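Local coordinates for probable tRNA pseudouridine synthase D (Methanosarcina mazei, PDB 1Z2Z), which probably isomerises the uridine at position 13 of transfer RNAs to pseudouridine, at residues A[16-21]-A[157-162]; A[137-142]-A[408-413]; A[151-156]-A[396-401]; A[164-169]-A[423-428]. All coordinates share one frame; numbering follows the deposited sequence.

Contact 1 (A[16-21]-A[157-162])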
loop_
_atom_site.group_PDB
_atom_site.type_symbol
_atom_site.label_atom_id
_atom_site.label_comp_id
_atom_site.label_asym_id
_atom_site.label_seq_id
_atom_site.Cartn_x
_atom_site.Cartn_y
_atom_site.Cartn_z
ATOM N N SER A 16 0.759 -17.267 -1.556
ATOM C CA SER A 16 0.609 -17.897 -2.869
ATOM C C SER A 16 1.720 -18.937 -3.075
ATOM O O SER A 16 1.587 -19.871 -3.872
ATOM C CB SER A 16 0.671 -16.845 -3.981
ATOM O OG SER A 16 2.000 -16.631 -4.418
ATOM N N THR A 17 2.818 -18.771 -2.346
ATOM C CA THR A 17 3.939 -19.694 -2.443
ATOM C C THR A 17 3.938 -20.626 -1.228
ATOM O O THR A 17 3.594 -20.208 -0.123
ATOM C CB THR A 17 5.270 -18.932 -2.468
ATOM O OG1 THR A 17 5.427 -18.230 -1.230
ATOM C CG2 THR A 17 5.301 -17.935 -3.621
ATOM N N ASP A 18 4.320 -21.883 -1.432
ATOM C CA ASP A 18 4.361 -22.856 -0.337
ATOM C C ASP A 18 5.783 -23.026 0.215
ATOM O O ASP A 18 6.059 -23.964 0.965
ATOM C CB ASP A 18 3.849 -24.209 -0.822
ATOM C CG ASP A 18 4.642 -24.728 -1.995
ATOM O OD1 ASP A 18 4.071 -24.817 -3.108
ATOM O OD2 ASP A 18 5.843 -25.031 -1.805
ATOM N N THR A 19 6.682 -22.127 -0.174
ATOM C CA THR A 19 8.059 -22.178 0.293
ATOM C C THR A 19 8.119 -21.771 1.754
ATOM O O THR A 19 7.181 -21.174 2.288
ATOM C CB THR A 19 8.960 -21.228 -0.500
ATOM O OG1 THR A 19 8.306 -19.956 -0.643
ATOM C CG2 THR A 19 9.267 -21.809 -1.863
ATOM N N THR A 20 9.237 -22.084 2.397
ATOM C CA THR A 20 9.405 -21.766 3.804
ATOM C C THR A 20 9.807 -20.314 4.002
ATOM O O THR A 20 10.507 -19.731 3.174
ATOM C CB THR A 20 10.434 -22.721 4.465
ATOM O OG1 THR A 20 10.655 -22.332 5.823
ATOM C CG2 THR A 20 11.734 -22.697 3.708
ATOM N N GLY A 21 9.331 -19.747 5.105
ATOM C CA GLY A 21 9.616 -18.368 5.438
ATOM C C GLY A 21 11.090 -18.125 5.647
ATOM O O GLY A 21 11.667 -18.533 6.655
ATOM N N THR A 157 11.016 -18.109 -5.997
ATOM C CA THR A 157 11.027 -17.342 -7.246
ATOM C C THR A 157 10.236 -18.104 -8.314
ATOM O O THR A 157 9.267 -17.585 -8.865
ATOM C CB THR A 157 12.479 -17.146 -7.760
ATOM O OG1 THR A 157 13.245 -16.433 -6.783
ATOM C CG2 THR A 157 12.488 -16.381 -9.070
ATOM N N ASP A 158 10.664 -19.336 -8.596
ATOM C CA ASP A 158 10.010 -20.189 -9.585
ATOM C C ASP A 158 8.492 -20.150 -9.482
ATOM O O ASP A 158 7.804 -19.871 -10.466
ATOM C CB ASP A 158 10.464 -21.647 -9.453
ATOM C CG ASP A 158 9.367 -22.638 -9.859
ATOM O OD1 ASP A 158 8.471 -22.930 -9.029
ATOM O OD2 ASP A 158 9.384 -23.119 -11.014
ATOM N N GLU A 159 7.960 -20.453 -8.302
ATOM C CA GLU A 159 6.515 -20.444 -8.141
ATOM C C GLU A 159 5.985 -19.084 -8.512
ATOM O O GLU A 159 4.941 -18.969 -9.155
ATOM C CB GLU A 159 6.112 -20.798 -6.708
ATOM C CG GLU A 159 6.118 -22.294 -6.447
ATOM C CD GLU A 159 5.726 -22.656 -5.031
ATOM O OE1 GLU A 159 4.617 -22.285 -4.592
ATOM O OE2 GLU A 159 6.533 -23.322 -4.349
ATOM N N ILE A 160 6.722 -18.048 -8.127
ATOM C CA ILE A 160 6.308 -16.684 -8.425
ATOM C C ILE A 160 6.292 -16.440 -9.924
ATOM O O ILE A 160 5.282 -16.021 -10.489
ATOM C CB ILE A 160 7.240 -15.673 -7.752
ATOM C CG1 ILE A 160 6.999 -15.683 -6.244
ATOM C CG2 ILE A 160 6.992 -14.291 -8.310
ATOM C CD1 ILE A 160 7.871 -14.725 -5.481
ATOM N N LEU A 161 7.418 -16.716 -10.563
ATOM C CA LEU A 161 7.533 -16.525 -11.994
ATOM C C LEU A 161 6.411 -17.262 -12.712
ATOM O O LEU A 161 5.862 -16.764 -13.694
ATOM C CB LEU A 161 8.899 -17.024 -12.472
ATOM C CG LEU A 161 9.799 -16.025 -13.218
ATOM C CD1 LEU A 161 9.847 -14.674 -12.498
ATOM C CD2 LEU A 161 11.192 -16.617 -13.336
ATOM N N ALA A 162 6.064 -18.439 -12.197
ATOM C CA ALA A 162 5.015 -19.278 -12.776
ATOM C C ALA A 162 3.606 -18.745 -12.524
ATOM O O ALA A 162 2.776 -18.708 -13.434
ATOM C CB ALA A 162 5.130 -20.695 -12.232
#
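Glu159 swings its CG to the side of CA away from its own carbonyl carbon (chi1 -81°) and then runs straight on through CD, which carries its carboxylate from the helix to the backbone of Thr17 and Asp18. Asp18 turns its CG in between its own N and carbonyl carbon, and its carboxylate meets that of Glu159 with the two side chains at about a right angle and the carboxylate planes 34° apart. The amide of Asp18 gives its hydrogen to Glu159 OE1, N to OE1 3.2 Å; the bond is fairly straight and arrives on the syn side, 23° out of the carboxylate plane. The same OE1 lies 3.4 Å from Thr17 CA. Asp18 OD1 stands 3.0 Å from Glu159 OE1, two like-charged acceptors with no bond between them. Here the loop between helix 5-8 and strand 33-39 lies across helix 146-163. An alanine in place of Glu159 would probably leave the Asp18 amide without its carboxylate acceptor and open a gap between the loop and the helix. Thr17 CG2 meets Ile160 CG1 at 3.9 Å, methyl against methylene, the two side chains crossing at a slant. The hydroxyls of Thr17 and Thr19 are both hydrogen-bonded to Lys431, beyond the end of helix 423-430.

Contact 2 (A[137-142]-A[408-413])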
loop_
_atom_site.group_PDB
_atom_site.type_symbol
_atom_site.label_atom_id
_atom_site.label_comp_id
_atom_site.label_asym_id
_atom_site.label_seq_id
_atom_site.Cartn_x
_atom_site.Cartn_y
_atom_site.Cartn_z
ATOM N N ILE A 137 16.621 -4.802 -2.346
ATOM C CA ILE A 137 16.494 -5.028 -0.910
ATOM C C ILE A 137 17.419 -6.144 -0.455
ATOM O O ILE A 137 17.777 -7.015 -1.238
ATOM C CB ILE A 137 15.036 -5.368 -0.537
ATOM C CG1 ILE A 137 14.119 -4.265 -1.066
ATOM C CG2 ILE A 137 14.880 -5.492 0.977
ATOM C CD1 ILE A 137 12.650 -4.542 -0.855
ATOM N N THR A 138 17.812 -6.104 0.812
ATOM C CA THR A 138 18.710 -7.105 1.376
ATOM C C THR A 138 18.172 -7.616 2.702
ATOM O O THR A 138 18.011 -6.842 3.642
ATOM C CB THR A 138 20.096 -6.511 1.637
ATOM O OG1 THR A 138 20.702 -6.152 0.390
ATOM C CG2 THR A 138 20.980 -7.516 2.378
ATOM N N VAL A 139 17.903 -8.915 2.774
ATOM C CA VAL A 139 17.402 -9.523 3.996
ATOM C C VAL A 139 18.654 -10.099 4.660
ATOM O O VAL A 139 19.494 -10.696 3.981
ATOM C CB VAL A 139 16.364 -10.665 3.681
ATOM C CG1 VAL A 139 15.596 -11.051 4.934
ATOM C CG2 VAL A 139 15.386 -10.217 2.596
ATOM N N ARG A 140 18.796 -9.889 5.969
ATOM C CA ARG A 140 19.955 -10.377 6.739
ATOM C C ARG A 140 19.536 -11.146 7.997
ATOM O O ARG A 140 18.428 -10.969 8.500
ATOM C CB ARG A 140 20.845 -9.201 7.180
ATOM C CG ARG A 140 21.573 -8.465 6.077
ATOM C CD ARG A 140 22.462 -7.388 6.669
ATOM N NE ARG A 140 23.157 -6.603 5.648
ATOM C CZ ARG A 140 24.077 -7.087 4.818
ATOM N NH1 ARG A 140 24.648 -6.300 3.922
ATOM N NH2 ARG A 140 24.433 -8.361 4.878
ATOM N N ASN A 141 20.439 -11.990 8.498
ATOM C CA ASN A 141 20.210 -12.774 9.718
ATOM C C ASN A 141 19.223 -13.933 9.572
ATOM O O ASN A 141 18.345 -14.143 10.418
ATOM C CB ASN A 141 19.737 -11.865 10.853
ATOM C CG ASN A 141 20.050 -12.437 12.218
ATOM O OD1 ASN A 141 19.509 -11.996 13.233
ATOM N ND2 ASN A 141 20.944 -13.417 12.252
ATOM N N ILE A 142 19.378 -14.685 8.494
ATOM C CA ILE A 142 18.518 -15.816 8.250
ATOM C C ILE A 142 19.120 -17.080 8.853
ATOM O O ILE A 142 20.315 -17.359 8.697
ATOM C CB ILE A 142 18.284 -16.025 6.741
ATOM C CG1 ILE A 142 17.479 -17.313 6.519
ATOM C CG2 ILE A 142 19.608 -16.062 6.021
ATOM C CD1 ILE A 142 17.170 -17.619 5.062
ATOM N N SER A 408 22.891 -16.135 6.854
ATOM C CA SER A 408 22.971 -15.790 5.443
ATOM C C SER A 408 22.183 -14.503 5.143
ATOM O O SER A 408 21.503 -13.965 6.014
ATOM C CB SER A 408 22.440 -16.956 4.610
ATOM O OG SER A 408 23.091 -18.160 4.973
ATOM N N LYS A 409 22.292 -14.007 3.916
ATOM C CA LYS A 409 21.581 -12.799 3.514
ATOM C C LYS A 409 21.002 -13.015 2.123
ATOM O O LYS A 409 21.478 -13.867 1.375
ATOM C CB LYS A 409 22.533 -11.604 3.485
ATOM C CG LYS A 409 23.631 -11.761 2.446
ATOM C CD LYS A 409 24.442 -10.505 2.287
ATOM C CE LYS A 409 25.418 -10.692 1.161
ATOM N NZ LYS A 409 26.355 -9.552 1.038
ATOM N N ALA A 410 19.984 -12.240 1.767
ATOM C CA ALA A 410 19.361 -12.374 0.450
ATOM C C ALA A 410 19.229 -11.004 -0.202
ATOM O O ALA A 410 18.783 -10.057 0.433
ATOM C CB ALA A 410 17.994 -13.023 0.595
ATOM N N VAL A 411 19.621 -10.899 -1.466
ATOM C CA VAL A 411 19.536 -9.630 -2.179
ATOM C C VAL A 411 18.415 -9.649 -3.216
ATOM O O VAL A 411 18.645 -10.014 -4.365
ATOM C CB VAL A 411 20.855 -9.304 -2.920
ATOM C CG1 VAL A 411 20.742 -7.967 -3.627
ATOM C CG2 VAL A 411 22.010 -9.281 -1.941
ATOM N N LEU A 412 17.211 -9.248 -2.817
ATOM C CA LEU A 412 16.064 -9.220 -3.722
ATOM C C LEU A 412 15.984 -7.932 -4.531
ATOM O O LEU A 412 15.724 -6.874 -3.969
ATOM C CB LEU A 412 14.771 -9.372 -2.927
ATOM C CG LEU A 412 14.396 -10.795 -2.515
ATOM C CD1 LEU A 412 13.288 -10.764 -1.464
ATOM C CD2 LEU A 412 13.960 -11.571 -3.759
ATOM N N GLU A 413 16.183 -8.002 -5.844
ATOM C CA GLU A 413 16.105 -6.793 -6.664
ATOM C C GLU A 413 15.082 -6.916 -7.776
ATOM O O GLU A 413 15.217 -7.754 -8.661
ATOM C CB GLU A 413 17.466 -6.474 -7.263
ATOM C CG GLU A 413 18.105 -7.651 -7.929
ATOM C CD GLU A 413 19.547 -7.385 -8.256
ATOM O OE1 GLU A 413 20.263 -8.350 -8.620
ATOM O OE2 GLU A 413 19.960 -6.208 -8.150
#
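Two antiparallel neighbours in the large mixed sheet of the pseudouridine synthase fold, strands 130-142 and 408-417, pair here and end in a G1 beta bulge, where Asn141 and Ile142 together face Ser408. Val139 and Ala410 form a hydrogen-bonded pair, Val139 N to Ala410 O and Ala410 N to Val139 O both 2.7 Å. At the next such pair Ile137 N reaches Leu412 O at 2.8 Å, while the return bond from Leu412 N is bent and weak. The bulge bonds between Ile142 and Ser408 are weak as well. Ile137, Val139, Ala410 and Leu412 turn to one face of the sheet, with Val139 CB 4.2 Å from Ala410 CB; helix 423-430 packs on this face through Leu426 and Met430, and helix 146-163 through Leu153. On the other face Thr138 and Val411 lie side by side, Thr138 OG1 to Val411 CG2 4.1 Å. Beyond them Arg140 and Lys409 also run alongside each other, Arg140 NH2 being 3.4 Å from Lys409 CD. Thr138 CG2 sits over the centre of one face of the Arg140 guanidinium, 3.9 Å above its plane. Arg140 is salt-bridged through NE to Asp32, and Glu402 makes long, weak ion pairs with both cations. The apolar face thus joins the strands to their helices, whereas the acidic neighbours on the other would offset the two positive charges held close together.

Contact 3 (A[151-156]-A[396-401])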
loop_
_atom_site.group_PDB
_atom_site.type_symbol
_atom_site.label_atom_id
_atom_site.label_comp_id
_atom_site.label_asym_id
_atom_site.label_seq_id
_atom_site.Cartn_x
_atom_site.Cartn_y
_atom_site.Cartn_z
ATOM N N ALA A 151 18.870 -21.804 -2.724
ATOM C CA ALA A 151 17.943 -22.803 -3.230
ATOM C C ALA A 151 16.538 -22.461 -2.739
ATOM O O ALA A 151 15.556 -22.677 -3.443
ATOM C CB ALA A 151 18.352 -24.185 -2.746
ATOM N N LEU A 152 16.449 -21.924 -1.531
ATOM C CA LEU A 152 15.159 -21.557 -0.970
ATOM C C LEU A 152 14.605 -20.388 -1.778
ATOM O O LEU A 152 13.394 -20.252 -1.950
ATOM C CB LEU A 152 15.322 -21.155 0.502
ATOM C CG LEU A 152 14.126 -21.298 1.459
ATOM C CD1 LEU A 152 14.586 -21.004 2.878
ATOM C CD2 LEU A 152 12.991 -20.365 1.064
ATOM N N LEU A 153 15.507 -19.548 -2.278
ATOM C CA LEU A 153 15.132 -18.382 -3.072
ATOM C C LEU A 153 14.655 -18.776 -4.464
ATOM O O LEU A 153 13.654 -18.255 -4.960
ATOM C CB LEU A 153 16.324 -17.426 -3.204
ATOM C CG LEU A 153 16.710 -16.573 -1.988
ATOM C CD1 LEU A 153 18.096 -15.985 -2.195
ATOM C CD2 LEU A 153 15.681 -15.464 -1.782
ATOM N N LYS A 154 15.378 -19.701 -5.089
ATOM C CA LYS A 154 15.044 -20.153 -6.432
ATOM C C LYS A 154 13.664 -20.785 -6.488
ATOM O O LYS A 154 12.939 -20.620 -7.469
ATOM C CB LYS A 154 16.096 -21.150 -6.937
ATOM C CG LYS A 154 15.937 -21.529 -8.416
ATOM C CD LYS A 154 14.960 -22.691 -8.621
ATOM C CE LYS A 154 14.413 -22.739 -10.052
ATOM N NZ LYS A 154 13.459 -21.612 -10.327
ATOM N N LYS A 155 13.303 -21.506 -5.435
ATOM C CA LYS A 155 12.004 -22.157 -5.390
ATOM C C LYS A 155 10.909 -21.105 -5.215
ATOM O O LYS A 155 9.917 -21.107 -5.947
ATOM C CB LYS A 155 11.950 -23.181 -4.243
ATOM C CG LYS A 155 11.239 -24.494 -4.597
ATOM C CD LYS A 155 10.942 -25.335 -3.353
ATOM C CE LYS A 155 10.383 -26.720 -3.703
ATOM N NZ LYS A 155 9.151 -26.691 -4.549
ATOM N N THR A 156 11.096 -20.196 -4.261
ATOM C CA THR A 156 10.110 -19.151 -4.013
ATOM C C THR A 156 9.921 -18.314 -5.272
ATOM O O THR A 156 8.815 -17.866 -5.568
ATOM C CB THR A 156 10.541 -18.211 -2.860
ATOM O OG1 THR A 156 11.003 -18.987 -1.743
ATOM C CG2 THR A 156 9.361 -17.349 -2.415
ATOM N N PHE A 396 16.897 -12.938 -7.382
ATOM C CA PHE A 396 17.533 -13.161 -6.087
ATOM C C PHE A 396 19.044 -13.351 -6.164
ATOM O O PHE A 396 19.612 -13.570 -7.235
ATOM C CB PHE A 396 16.886 -14.365 -5.392
ATOM C CG PHE A 396 17.060 -15.653 -6.135
ATOM C CD1 PHE A 396 18.198 -16.431 -5.942
ATOM C CD2 PHE A 396 16.113 -16.065 -7.067
ATOM C CE1 PHE A 396 18.396 -17.596 -6.673
ATOM C CE2 PHE A 396 16.300 -17.226 -7.803
ATOM C CZ PHE A 396 17.444 -17.997 -7.605
ATOM N N GLU A 397 19.678 -13.265 -5.001
ATOM C CA GLU A 397 21.122 -13.390 -4.852
ATOM C C GLU A 397 21.364 -13.733 -3.381
ATOM O O GLU A 397 21.150 -12.897 -2.500
ATOM C CB GLU A 397 21.781 -12.049 -5.206
ATOM C CG GLU A 397 23.287 -11.951 -4.962
ATOM C CD GLU A 397 24.106 -12.599 -6.064
ATOM O OE1 GLU A 397 23.839 -12.312 -7.251
ATOM O OE2 GLU A 397 25.024 -13.378 -5.737
ATOM N N ALA A 398 21.792 -14.962 -3.110
ATOM C CA ALA A 398 22.035 -15.380 -1.737
ATOM C C ALA A 398 23.513 -15.352 -1.411
ATOM O O ALA A 398 24.356 -15.138 -2.285
ATOM C CB ALA A 398 21.476 -16.773 -1.499
ATOM N N GLY A 399 23.817 -15.571 -0.141
ATOM C CA GLY A 399 25.196 -15.566 0.281
ATOM C C GLY A 399 25.325 -15.413 1.777
ATOM O O GLY A 399 24.340 -15.470 2.513
ATOM N N GLU A 400 26.562 -15.216 2.219
ATOM C CA GLU A 400 26.873 -15.052 3.629
ATOM C C GLU A 400 26.921 -13.568 3.962
ATOM O O GLU A 400 27.512 -12.777 3.223
ATOM C CB GLU A 400 28.229 -15.702 3.941
ATOM C CG GLU A 400 28.704 -15.532 5.390
ATOM C CD GLU A 400 30.094 -16.106 5.639
ATOM O OE1 GLU A 400 31.062 -15.644 4.990
ATOM O OE2 GLU A 400 30.218 -17.018 6.489
ATOM N N ASP A 401 26.299 -13.189 5.074
ATOM C CA ASP A 401 26.305 -11.791 5.469
ATOM C C ASP A 401 27.290 -11.512 6.587
ATOM O O ASP A 401 27.211 -12.061 7.692
ATOM C CB ASP A 401 24.901 -11.323 5.875
ATOM C CG ASP A 401 24.480 -11.830 7.236
ATOM O OD1 ASP A 401 24.798 -13.000 7.549
ATOM O OD2 ASP A 401 23.819 -11.065 7.979
#
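Helix 146-163 passes the loop leading into strand 398-400 with Leu153 CA and Phe396 CA 6.5 Å apart, and the two backbones share no hydrogen bond. Side chains meet instead. Phe396 lays one face of its ring on the helix: Leu153 CB is 3.8 Å from the ring centroid, 29° off the normal, a CH-pi contact. The Lys154 N lies 3.7 Å above the plane over the same face, displaced toward the rim. Farther along, Lys154 CB comes to 3.5 Å from Phe396 CZ, and the rest of the lysine bends away. Phe396 CG stands between its own N and carbonyl carbon (chi1 63°), a setting in which the ring reaches back over Leu153 and Lys154. Strand 398-400 is the neighbour of strand 408-417 in the mixed sheet, and the helix packs on the face of that sheet that carries Ala410; Glu397 and Gly399 are bonded through their backbones to Val411 and Lys409. Leu153 enters this layer with its CD1 3.5 Å from Ala398 CB, and it also touches Ala410 of the adjoining strand and Leu22 of the N-terminal loop. Thr157 and Glu150, about one turn away in either direction along the helix, also touch Phe396.

Contact 4 (A[164-169]-A[423-428])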
loop_
_atom_site.group_PDB
_atom_site.type_symbol
_atom_site.label_atom_id
_atom_site.label_comp_id
_atom_site.label_asym_id
_atom_site.label_seq_id
_atom_site.Cartn_x
_atom_site.Cartn_y
_atom_site.Cartn_z
ATOM N N GLY A 164 2.862 -15.895 -12.124
ATOM C CA GLY A 164 2.759 -14.582 -12.737
ATOM C C GLY A 164 3.352 -13.464 -11.893
ATOM O O GLY A 164 3.667 -12.387 -12.400
ATOM N N GLY A 165 3.510 -13.725 -10.601
ATOM C CA GLY A 165 4.064 -12.736 -9.695
ATOM C C GLY A 165 3.606 -13.015 -8.278
ATOM O O GLY A 165 3.556 -14.175 -7.856
ATOM N N VAL A 166 3.263 -11.963 -7.542
ATOM C CA VAL A 166 2.797 -12.119 -6.170
ATOM C C VAL A 166 1.372 -11.573 -6.069
ATOM O O VAL A 166 0.982 -10.704 -6.843
ATOM C CB VAL A 166 3.774 -11.420 -5.162
ATOM C CG1 VAL A 166 5.203 -11.816 -5.498
ATOM C CG2 VAL A 166 3.620 -9.916 -5.186
ATOM N N PRO A 167 0.562 -12.104 -5.141
ATOM C CA PRO A 167 -0.814 -11.621 -5.007
ATOM C C PRO A 167 -0.898 -10.141 -4.753
ATOM O O PRO A 167 -0.040 -9.567 -4.091
ATOM C CB PRO A 167 -1.378 -12.458 -3.854
ATOM C CG PRO A 167 -0.169 -12.830 -3.070
ATOM C CD PRO A 167 0.851 -13.140 -4.139
ATOM N N ASN A 168 -1.938 -9.522 -5.290
ATOM C CA ASN A 168 -2.111 -8.097 -5.109
ATOM C C ASN A 168 -2.850 -7.763 -3.818
ATOM O O ASN A 168 -3.827 -7.011 -3.829
ATOM C CB ASN A 168 -2.857 -7.498 -6.296
ATOM C CG ASN A 168 -2.662 -6.006 -6.388
ATOM O OD1 ASN A 168 -1.563 -5.549 -6.715
ATOM N ND2 ASN A 168 -3.711 -5.231 -6.066
ATOM N N PHE A 169 -2.374 -8.323 -2.708
ATOM C CA PHE A 169 -2.976 -8.103 -1.386
ATOM C C PHE A 169 -2.879 -6.654 -0.902
ATOM O O PHE A 169 -1.977 -5.914 -1.299
ATOM C CB PHE A 169 -2.293 -8.993 -0.346
ATOM C CG PHE A 169 -2.730 -10.439 -0.373
ATOM C CD1 PHE A 169 -4.038 -10.794 -0.061
ATOM C CD2 PHE A 169 -1.813 -11.449 -0.655
ATOM C CE1 PHE A 169 -4.423 -12.133 -0.026
ATOM C CE2 PHE A 169 -2.191 -12.791 -0.622
ATOM C CZ PHE A 169 -3.496 -13.133 -0.306
ATOM N N THR A 423 6.640 -4.261 0.099
ATOM C CA THR A 423 6.254 -5.212 1.126
ATOM C C THR A 423 5.441 -6.332 0.518
ATOM O O THR A 423 5.497 -7.472 0.971
ATOM C CB THR A 423 5.414 -4.565 2.219
ATOM O OG1 THR A 423 4.361 -3.803 1.622
ATOM C CG2 THR A 423 6.279 -3.672 3.086
ATOM N N THR A 424 4.687 -6.004 -0.519
ATOM C CA THR A 424 3.861 -6.988 -1.186
ATOM C C THR A 424 4.706 -8.071 -1.855
ATOM O O THR A 424 4.247 -9.192 -2.061
ATOM C CB THR A 424 2.977 -6.318 -2.224
ATOM O OG1 THR A 424 2.065 -5.437 -1.556
ATOM C CG2 THR A 424 2.207 -7.358 -3.006
ATOM N N VAL A 425 5.943 -7.739 -2.183
ATOM C CA VAL A 425 6.811 -8.700 -2.826
ATOM C C VAL A 425 7.587 -9.463 -1.774
ATOM O O VAL A 425 7.766 -10.676 -1.883
ATOM C CB VAL A 425 7.811 -8.000 -3.768
ATOM C CG1 VAL A 425 8.791 -9.009 -4.338
ATOM C CG2 VAL A 425 7.060 -7.293 -4.890
ATOM N N LEU A 426 8.041 -8.742 -0.756
ATOM C CA LEU A 426 8.831 -9.311 0.326
ATOM C C LEU A 426 8.106 -10.358 1.154
ATOM O O LEU A 426 8.693 -11.368 1.521
ATOM C CB LEU A 426 9.317 -8.191 1.237
ATOM C CG LEU A 426 10.350 -7.259 0.608
ATOM C CD1 LEU A 426 10.708 -6.187 1.619
ATOM C CD2 LEU A 426 11.592 -8.037 0.186
ATOM N N ARG A 427 6.834 -10.114 1.448
ATOM C CA ARG A 427 6.044 -11.050 2.236
ATOM C C ARG A 427 6.129 -12.500 1.713
ATOM O O ARG A 427 6.237 -13.436 2.499
ATOM C CB ARG A 427 4.590 -10.585 2.274
ATOM C CG ARG A 427 3.740 -11.297 3.309
ATOM C CD ARG A 427 2.291 -10.810 3.270
ATOM N NE ARG A 427 1.459 -11.676 2.445
ATOM C CZ ARG A 427 0.836 -12.765 2.889
ATOM N NH1 ARG A 427 0.932 -13.130 4.159
ATOM N NH2 ARG A 427 0.131 -13.503 2.051
ATOM N N GLU A 428 6.089 -12.699 0.398
ATOM C CA GLU A 428 6.166 -14.055 -0.142
ATOM C C GLU A 428 7.569 -14.646 0.012
ATOM O O GLU A 428 7.748 -15.864 -0.047
ATOM C CB GLU A 428 5.754 -14.090 -1.623
ATOM C CG GLU A 428 4.319 -13.633 -1.907
ATOM C CD GLU A 428 3.251 -14.481 -1.218
ATOM O OE1 GLU A 428 2.366 -13.880 -0.555
ATOM O OE2 GLU A 428 3.287 -15.735 -1.338
#
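The Phe169 ring and the Arg427 guanidinium stand almost square to each other, their planes 89° apart, with Arg427 NH2 3.6 Å from Phe169 CE2 in an oblique approach. Residues of helix 263-287, among them Leu282 and Ile286, pack on the same ring. Arg427 NH2 also makes a salt bridge to Glu428 OE1 at 3.5 Å and a hydrogen bond to Leu14 O, while NH1 is salt-bridged to Glu7. The Pro167 and Glu428 side chains come toward each other from opposite directions, Pro167 CG to Glu428 OE1 3.7 Å. Glu428 bends at chi2 (-61°), and the bend turns its carboxylate along the strand toward Pro167, leaving its CG beside Val166 CB at 4.0 Å. Strand 165-167 and helix 423-428 run at 97° to each other, 8.1 Å apart between axes. Val166 fills the crossing: its CG2 lies 3.6 Å from Thr424 CG2 and 4.3 Å from Val425 CG2. Thr424 CG2 in turn reaches Pro167 O at 3.3 Å. The strand pairs with strand 389-391 in a small antiparallel sheet, so the crossing sets that sheet against the C-terminal helix. An alanine at Glu428 would probably cost Arg427 one of its two carboxylate partners and leave the Thr17 amide, bonded to OE2, without its acceptor. Chemically, an apolar seam of valines and threonine methyl is flanked by a buried ion pair, and the carboxylate, shared between Arg427 and the N-terminal loop, is likely to be kept ionised.

Overall arrangement
Contacts 2 and 4 are buried, contact 1 is partly so, and contact 3 lies at the surface. Backbone hydrogen bonding carries contact 2 alone; a single backbone-to-carboxylate bond marks contact 1, and contacts 3 and 4 rest mainly on side-chain packing, aromatic in the one and aliphatic with charged flanks in the other. Contacts 1 and 3 use successive turns of helix 146-163 and touch through Thr19 and Thr156. Contacts 2 and 3 meet in one sheet, where strands 398-400 and 408-417 are neighbours. Glu428 ties contact 4 to contact 1 through Thr17 N, and Leu426 brings its helix against Ile137 and Leu412 of contact 2.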